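Local coordinates for protein CurH (Lyngbya majuscula, PDB 3KG7) that probably catalyses the dehydration of 3-hydroxyacyl intermediates, tethered to an acyl carrier protein, in the polyketide synthase that makes curacin, at residues T85-L90 / A111-W116; Q75-A80 / Q117-M122. One frame throughout, in Å; residues are numbered along the deposited sequence.

Contact 1 (T85-L90 / A111-W116); sequences TRETQL and AKQEEW
From Arg86 to Gln89 the strand runs at 48° to the line from Gln113 to Trp116. In this double hotdog fold, strand 101-109 lies between 86-92 and 117-124, and the loop that joins 101-109 to 117-124 comes back against 86-92. Trp116 does most of the touching. The far corner of its ring reaches the strand, bringing CZ3 within 3.4 Å of Glu87 O, while CH2 comes 3.6 Å from Glu87 OE2. The carboxylate of Glu87 stands almost perpendicular to the indole (86°), on an extended side chain whose CG is anti to the backbone N (chi1 -171°). Its OE2 also pairs with Arg108. With an alanine in place of Glu87, Arg108 would probably lose that charged mate and the indole corner part of its cover. The Gln89 side chain crosses that of Trp116 at about a right angle, NE2 being 3.9 Å from Trp116 CH2; its amide bonds to the backbone of Glu17 and Ala19 of the second subunit, so the contact borders the dimer interface. Arg86 bonds through NH1 to Ser107, whereas its NH2 makes a long salt bridge to Glu114 OE1, 3.7 Å away at the guanidinium edge.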
loop_
_atom_site.group_PDB
_atom_site.type_symbol
_atom_site.label_atom_id
_atom_site.label_comp_id
_atom_site.label_asym_id
_atom_site.label_seq_id
_atom_site.Cartn_x
_atom_site.Cartn_y
_atom_site.Cartn_z
ATOM N N THR C 85 -5.653 6.646 -18.744
ATOM C CA THR C 85 -5.717 5.923 -17.479
ATOM C C THR C 85 -4.992 6.742 -16.439
ATOM O O THR C 85 -3.868 7.169 -16.656
ATOM C CB THR C 85 -5.030 4.530 -17.579
ATOM O OG1 THR C 85 -5.848 3.648 -18.353
ATOM C CG2 THR C 85 -4.793 3.899 -16.198
ATOM N N ARG C 86 -5.647 6.960 -15.309
ATOM C CA ARG C 86 -5.024 7.621 -14.177
ATOM C C ARG C 86 -4.936 6.679 -12.989
ATOM O O ARG C 86 -5.945 6.180 -12.498
ATOM C CB ARG C 86 -5.779 8.906 -13.814
ATOM C CG ARG C 86 -5.670 9.957 -14.892
ATOM C CD ARG C 86 -5.629 11.335 -14.310
ATOM N NE ARG C 86 -4.442 12.047 -14.760
ATOM C CZ ARG C 86 -3.428 12.383 -13.977
ATOM N NH1 ARG C 86 -3.445 12.104 -12.681
ATOM N NH2 ARG C 86 -2.396 13.014 -14.494
ATOM N N GLU C 87 -3.706 6.425 -12.564
ATOM C CA GLU C 87 -3.394 5.632 -11.383
ATOM C C GLU C 87 -3.822 6.432 -10.149
ATOM O O GLU C 87 -3.239 7.470 -9.851
ATOM C CB GLU C 87 -1.887 5.404 -11.379
ATOM C CG GLU C 87 -1.347 4.431 -10.359
ATOM C CD GLU C 87 0.148 4.182 -10.546
ATOM O OE1 GLU C 87 0.599 4.123 -11.715
ATOM O OE2 GLU C 87 0.863 4.042 -9.532
ATOM N N THR C 88 -4.841 5.955 -9.441
ATOM C CA THR C 88 -5.463 6.734 -8.377
ATOM C C THR C 88 -5.268 6.091 -7.002
ATOM O O THR C 88 -5.289 4.873 -6.880
ATOM C CB THR C 88 -6.957 6.921 -8.686
ATOM O OG1 THR C 88 -7.107 7.274 -10.070
ATOM C CG2 THR C 88 -7.562 8.012 -7.826
ATOM N N GLN C 89 -5.063 6.914 -5.978
ATOM C CA GLN C 89 -4.835 6.420 -4.624
ATOM C C GLN C 89 -5.589 7.263 -3.615
ATOM O O GLN C 89 -5.404 8.481 -3.561
ATOM C CB GLN C 89 -3.343 6.424 -4.286
ATOM C CG GLN C 89 -2.547 5.335 -4.985
ATOM C CD GLN C 89 -1.159 5.138 -4.408
ATOM O OE1 GLN C 89 -0.782 5.783 -3.433
ATOM N NE2 GLN C 89 -0.388 4.243 -5.013
ATOM N N LEU C 90 -6.458 6.614 -2.839
ATOM C CA LEU C 90 -7.119 7.260 -1.711
ATOM C C LEU C 90 -6.421 6.770 -0.455
ATOM O O LEU C 90 -6.383 5.563 -0.192
ATOM C CB LEU C 90 -8.607 6.915 -1.679
ATOM C CG LEU C 90 -9.460 7.578 -0.593
ATOM C CD1 LEU C 90 -10.913 7.702 -1.040
ATOM C CD2 LEU C 90 -9.372 6.822 0.735
ATOM N N ALA C 111 0.467 5.786 -17.987
ATOM C CA ALA C 111 1.555 5.580 -18.945
ATOM C C ALA C 111 2.828 6.368 -18.612
ATOM O O ALA C 111 3.817 5.780 -18.163
ATOM C CB ALA C 111 1.081 5.881 -20.368
ATOM N N LYS C 112 2.783 7.690 -18.808
ATOM C CA LYS C 112 3.960 8.576 -18.709
ATOM C C LYS C 112 4.725 8.508 -17.386
ATOM O O LYS C 112 5.909 8.863 -17.334
ATOM C CB LYS C 112 3.564 10.036 -18.953
ATOM C CG LYS C 112 3.024 10.353 -20.336
ATOM C CD LYS C 112 3.074 11.861 -20.625
ATOM C CE LYS C 112 2.370 12.703 -19.554
ATOM N NZ LYS C 112 0.901 12.443 -19.469
ATOM N N GLN C 113 4.043 8.061 -16.330
ATOM C CA GLN C 113 4.576 8.097 -14.968
ATOM C C GLN C 113 4.963 9.543 -14.639
ATOM O O GLN C 113 6.148 9.888 -14.556
ATOM C CB GLN C 113 5.757 7.122 -14.792
ATOM C CG GLN C 113 5.427 5.645 -15.066
ATOM C CD GLN C 113 4.765 4.937 -13.881
ATOM O OE1 GLN C 113 5.429 4.559 -12.914
ATOM N NE2 GLN C 113 3.455 4.738 -13.968
ATOM N N GLU C 114 3.939 10.384 -14.489
ATOM C CA GLU C 114 4.091 11.810 -14.194
ATOM C C GLU C 114 4.170 12.037 -12.677
ATOM O O GLU C 114 4.176 11.076 -11.903
ATOM C CB GLU C 114 2.904 12.568 -14.790
ATOM C CG GLU C 114 3.197 14.000 -15.217
ATOM C CD GLU C 114 2.065 14.613 -16.038
ATOM O OE1 GLU C 114 0.874 14.367 -15.713
ATOM O OE2 GLU C 114 2.370 15.344 -17.009
ATOM N N GLU C 115 4.240 13.298 -12.248
ATOM C CA GLU C 115 4.226 13.603 -10.820
ATOM C C GLU C 115 2.798 13.541 -10.273
ATOM O O GLU C 115 1.834 13.859 -10.983
ATOM C CB GLU C 115 4.886 14.958 -10.544
ATOM C CG GLU C 115 5.590 15.041 -9.187
ATOM C CD GLU C 115 6.648 13.958 -8.997
ATOM O OE1 GLU C 115 7.670 13.980 -9.729
ATOM O OE2 GLU C 115 6.451 13.088 -8.112
ATOM N N TRP C 116 2.678 13.114 -9.015
ATOM C CA TRP C 116 1.384 12.917 -8.377
ATOM C C TRP C 116 0.648 14.243 -8.194
ATOM O O TRP C 116 1.240 15.231 -7.764
ATOM C CB TRP C 116 1.555 12.244 -7.015
ATOM C CG TRP C 116 1.982 10.795 -7.025
ATOM C CD1 TRP C 116 3.233 10.313 -6.762
ATOM C CD2 TRP C 116 1.152 9.643 -7.269
ATOM N NE1 TRP C 116 3.241 8.936 -6.840
ATOM C CE2 TRP C 116 1.979 8.499 -7.149
ATOM C CE3 TRP C 116 -0.207 9.463 -7.575
ATOM C CZ2 TRP C 116 1.489 7.195 -7.315
ATOM C CZ3 TRP C 116 -0.689 8.164 -7.751
ATOM C CH2 TRP C 116 0.157 7.052 -7.621
#

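Contact 2 (Q75-A80 / Q117-M122); sequences QPLFLA and QQHASM
The carbonyl oxygen of Gln75 receives the imidazole of His119: ND1 donates to Gln75 O over 2.6 Å, with an N-H...O angle of 158°. The acceptor lies close to the ring plane, yet the donor stands well above the plane of the Gln75 carbonyl. The same oxygen takes a weaker CA-H...O contact from His119 CA at 3.3 Å, so one residue approaches it through both backbone and side chain. With CG beside the backbone N (chi1 -56°), the His119 ring is carried to the loop, and its other nitrogen, NE2, is hydrogen-bonded to Ser107. Both ring nitrogens therefore have partners, which should fix the rotation of the imidazole. Leu77 covers one face of it in a CH-pi contact, CB sitting 3.8 Å from the ring centroid and nearly on the normal, with CG and CD1 spreading onward toward NE2 and CD2.

Beside this, Gln75 packs along the start of the strand. Its CG lies 3.4 Å from Gln118 O, and its amide crosses that of Gln117 with the two planes 53° apart; Gln75 CD and Gln117 OE1 are 3.7 Å from each other, a packing contact. The Gln118 side chain makes a nearly straight bond within its own strand, from NE2 to Ala120 O at 3.1 Å. At this point the strand carries a classic beta bulge, His119 and Ala120 sharing Val105 as their single opposite residue on strand 101-109.

The loop thus leaves strand 66-73 and is held against the neighbouring strand 117-124 by the histidine. Tyr54 of helix 52-62 packs on Leu77, His119 and Ala120, Arg86 and Thr88 of strand 86-92 touch Leu77, and Lys293 at the chain's end lies against Gln75 and Gln117.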
loop_
_atom_site.group_PDB
_atom_site.type_symbol
_atom_site.label_atom_id
_atom_site.label_comp_id
_atom_site.label_asym_id
_atom_site.label_seq_id
_atom_site.Cartn_x
_atom_site.Cartn_y
_atom_site.Cartn_z
ATOM N N GLN C 75 -6.939 20.249 -7.782
ATOM C CA GLN C 75 -7.119 20.070 -9.223
ATOM C C GLN C 75 -8.015 18.863 -9.525
ATOM O O GLN C 75 -7.984 17.858 -8.805
ATOM C CB GLN C 75 -5.790 20.016 -9.984
ATOM C CG GLN C 75 -4.604 19.470 -9.205
ATOM C CD GLN C 75 -3.269 19.915 -9.798
ATOM O OE1 GLN C 75 -3.220 20.568 -10.853
ATOM N NE2 GLN C 75 -2.177 19.564 -9.121
ATOM N N PRO C 76 -8.861 18.990 -10.560
ATOM C CA PRO C 76 -9.723 17.884 -10.987
ATOM C C PRO C 76 -8.963 16.704 -11.597
ATOM O O PRO C 76 -7.900 16.892 -12.196
ATOM C CB PRO C 76 -10.620 18.526 -12.054
ATOM C CG PRO C 76 -9.888 19.724 -12.509
ATOM C CD PRO C 76 -9.086 20.213 -11.351
ATOM N N LEU C 77 -9.513 15.503 -11.424
ATOM C CA LEU C 77 -9.074 14.331 -12.169
ATOM C C LEU C 77 -9.879 14.298 -13.461
ATOM O O LEU C 77 -11.083 14.043 -13.436
ATOM C CB LEU C 77 -9.301 13.053 -11.351
ATOM C CG LEU C 77 -8.501 11.787 -11.682
ATOM C CD1 LEU C 77 -8.543 10.826 -10.515
ATOM C CD2 LEU C 77 -9.001 11.090 -12.931
ATOM N N PHE C 78 -9.223 14.584 -14.581
ATOM C CA PHE C 78 -9.885 14.551 -15.892
ATOM C C PHE C 78 -9.260 13.510 -16.824
ATOM O O PHE C 78 -8.109 13.097 -16.645
ATOM C CB PHE C 78 -9.920 15.943 -16.545
ATOM C CG PHE C 78 -8.563 16.521 -16.840
ATOM C CD1 PHE C 78 -7.993 16.389 -18.110
ATOM C CD2 PHE C 78 -7.858 17.214 -15.861
ATOM C CE1 PHE C 78 -6.735 16.929 -18.398
ATOM C CE2 PHE C 78 -6.601 17.752 -16.134
ATOM C CZ PHE C 78 -6.038 17.612 -17.406
ATOM N N LEU C 79 -10.036 13.076 -17.806
ATOM C CA LEU C 79 -9.566 12.099 -18.771
ATOM C C LEU C 79 -9.548 12.765 -20.133
ATOM O O LEU C 79 -10.580 12.869 -20.803
ATOM C CB LEU C 79 -10.453 10.854 -18.747
ATOM C CG LEU C 79 -10.626 10.248 -17.346
ATOM C CD1 LEU C 79 -11.527 9.030 -17.383
ATOM C CD2 LEU C 79 -9.283 9.891 -16.712
ATOM N N ALA C 80 -8.368 13.252 -20.512
ATOM C CA ALA C 80 -8.194 14.006 -21.752
ATOM C C ALA C 80 -8.627 13.177 -22.949
ATOM O O ALA C 80 -9.536 13.556 -23.679
ATOM C CB ALA C 80 -6.747 14.458 -21.905
ATOM N N GLN C 117 -0.642 14.240 -8.519
ATOM C CA GLN C 117 -1.504 15.404 -8.394
ATOM C C GLN C 117 -2.546 15.101 -7.343
ATOM O O GLN C 117 -3.139 14.030 -7.358
ATOM C CB GLN C 117 -2.207 15.685 -9.724
ATOM C CG GLN C 117 -1.275 15.940 -10.917
ATOM C CD GLN C 117 -2.033 16.300 -12.194
ATOM O OE1 GLN C 117 -3.040 17.019 -12.163
ATOM N NE2 GLN C 117 -1.547 15.806 -13.322
ATOM N N GLN C 118 -2.782 16.041 -6.435
ATOM C CA GLN C 118 -3.805 15.850 -5.419
ATOM C C GLN C 118 -5.151 16.386 -5.899
ATOM O O GLN C 118 -5.223 17.435 -6.530
ATOM C CB GLN C 118 -3.389 16.492 -4.096
ATOM C CG GLN C 118 -4.054 15.851 -2.870
ATOM C CD GLN C 118 -3.815 16.617 -1.580
ATOM O OE1 GLN C 118 -2.757 17.223 -1.391
ATOM N NE2 GLN C 118 -4.803 16.594 -0.684
ATOM N N HIS C 119 -6.214 15.658 -5.596
ATOM C CA HIS C 119 -7.543 16.052 -6.021
ATOM C C HIS C 119 -8.447 16.423 -4.848
ATOM O O HIS C 119 -9.346 17.267 -4.988
ATOM C CB HIS C 119 -8.156 14.953 -6.882
ATOM C CG HIS C 119 -7.308 14.586 -8.058
ATOM N ND1 HIS C 119 -7.120 15.430 -9.133
ATOM C CD2 HIS C 119 -6.583 13.474 -8.321
ATOM C CE1 HIS C 119 -6.318 14.852 -10.007
ATOM N NE2 HIS C 119 -5.981 13.663 -9.540
ATOM N N ALA C 120 -8.194 15.810 -3.692
ATOM C CA ALA C 120 -9.044 16.019 -2.529
ATOM C C ALA C 120 -8.353 15.767 -1.186
ATOM O O ALA C 120 -7.418 14.966 -1.090
ATOM C CB ALA C 120 -10.304 15.165 -2.641
ATOM N N SER C 121 -8.829 16.473 -0.160
ATOM C CA SER C 121 -8.463 16.203 1.226
ATOM C C SER C 121 -9.696 16.373 2.097
ATOM O O SER C 121 -10.575 17.178 1.777
ATOM C CB SER C 121 -7.372 17.163 1.697
ATOM O OG SER C 121 -7.773 18.509 1.506
HETATM N N MSE C 122 -9.762 15.620 3.186
HETATM C CA MSE C 122 -10.843 15.763 4.165
HETATM C C MSE C 122 -10.537 14.983 5.437
HETATM O O MSE C 122 -9.571 14.219 5.489
HETATM C CB MSE C 122 -12.184 15.307 3.582
HETATM C CG MSE C 122 -12.280 13.815 3.339
HETATM SE SE MSE C 122 -13.317 13.386 1.744
HETATM C CE MSE C 122 -12.116 14.138 0.396
#

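How the contacts relate
The centres of the two contacts lie about 11 Å apart, on the same side of the chain's centre, and both reach the same sheet of the double hotdog fold. Along the chain, 75-80 comes first, followed by 85-90, 111-116 and 117-122; contact 1 thus falls between the two halves of contact 2, and its loop runs straight into the strand of contact 2. Arg86 and Leu77 join them, with Arg86 CD 3.7 Å from Leu77 CD2. Ser107, on the intervening strand 101-109, bonds to both Arg86 and His119. Contact 2 is nearer the chain's centre, by helix 52-62, whereas contact 1 reaches out to the second subunit.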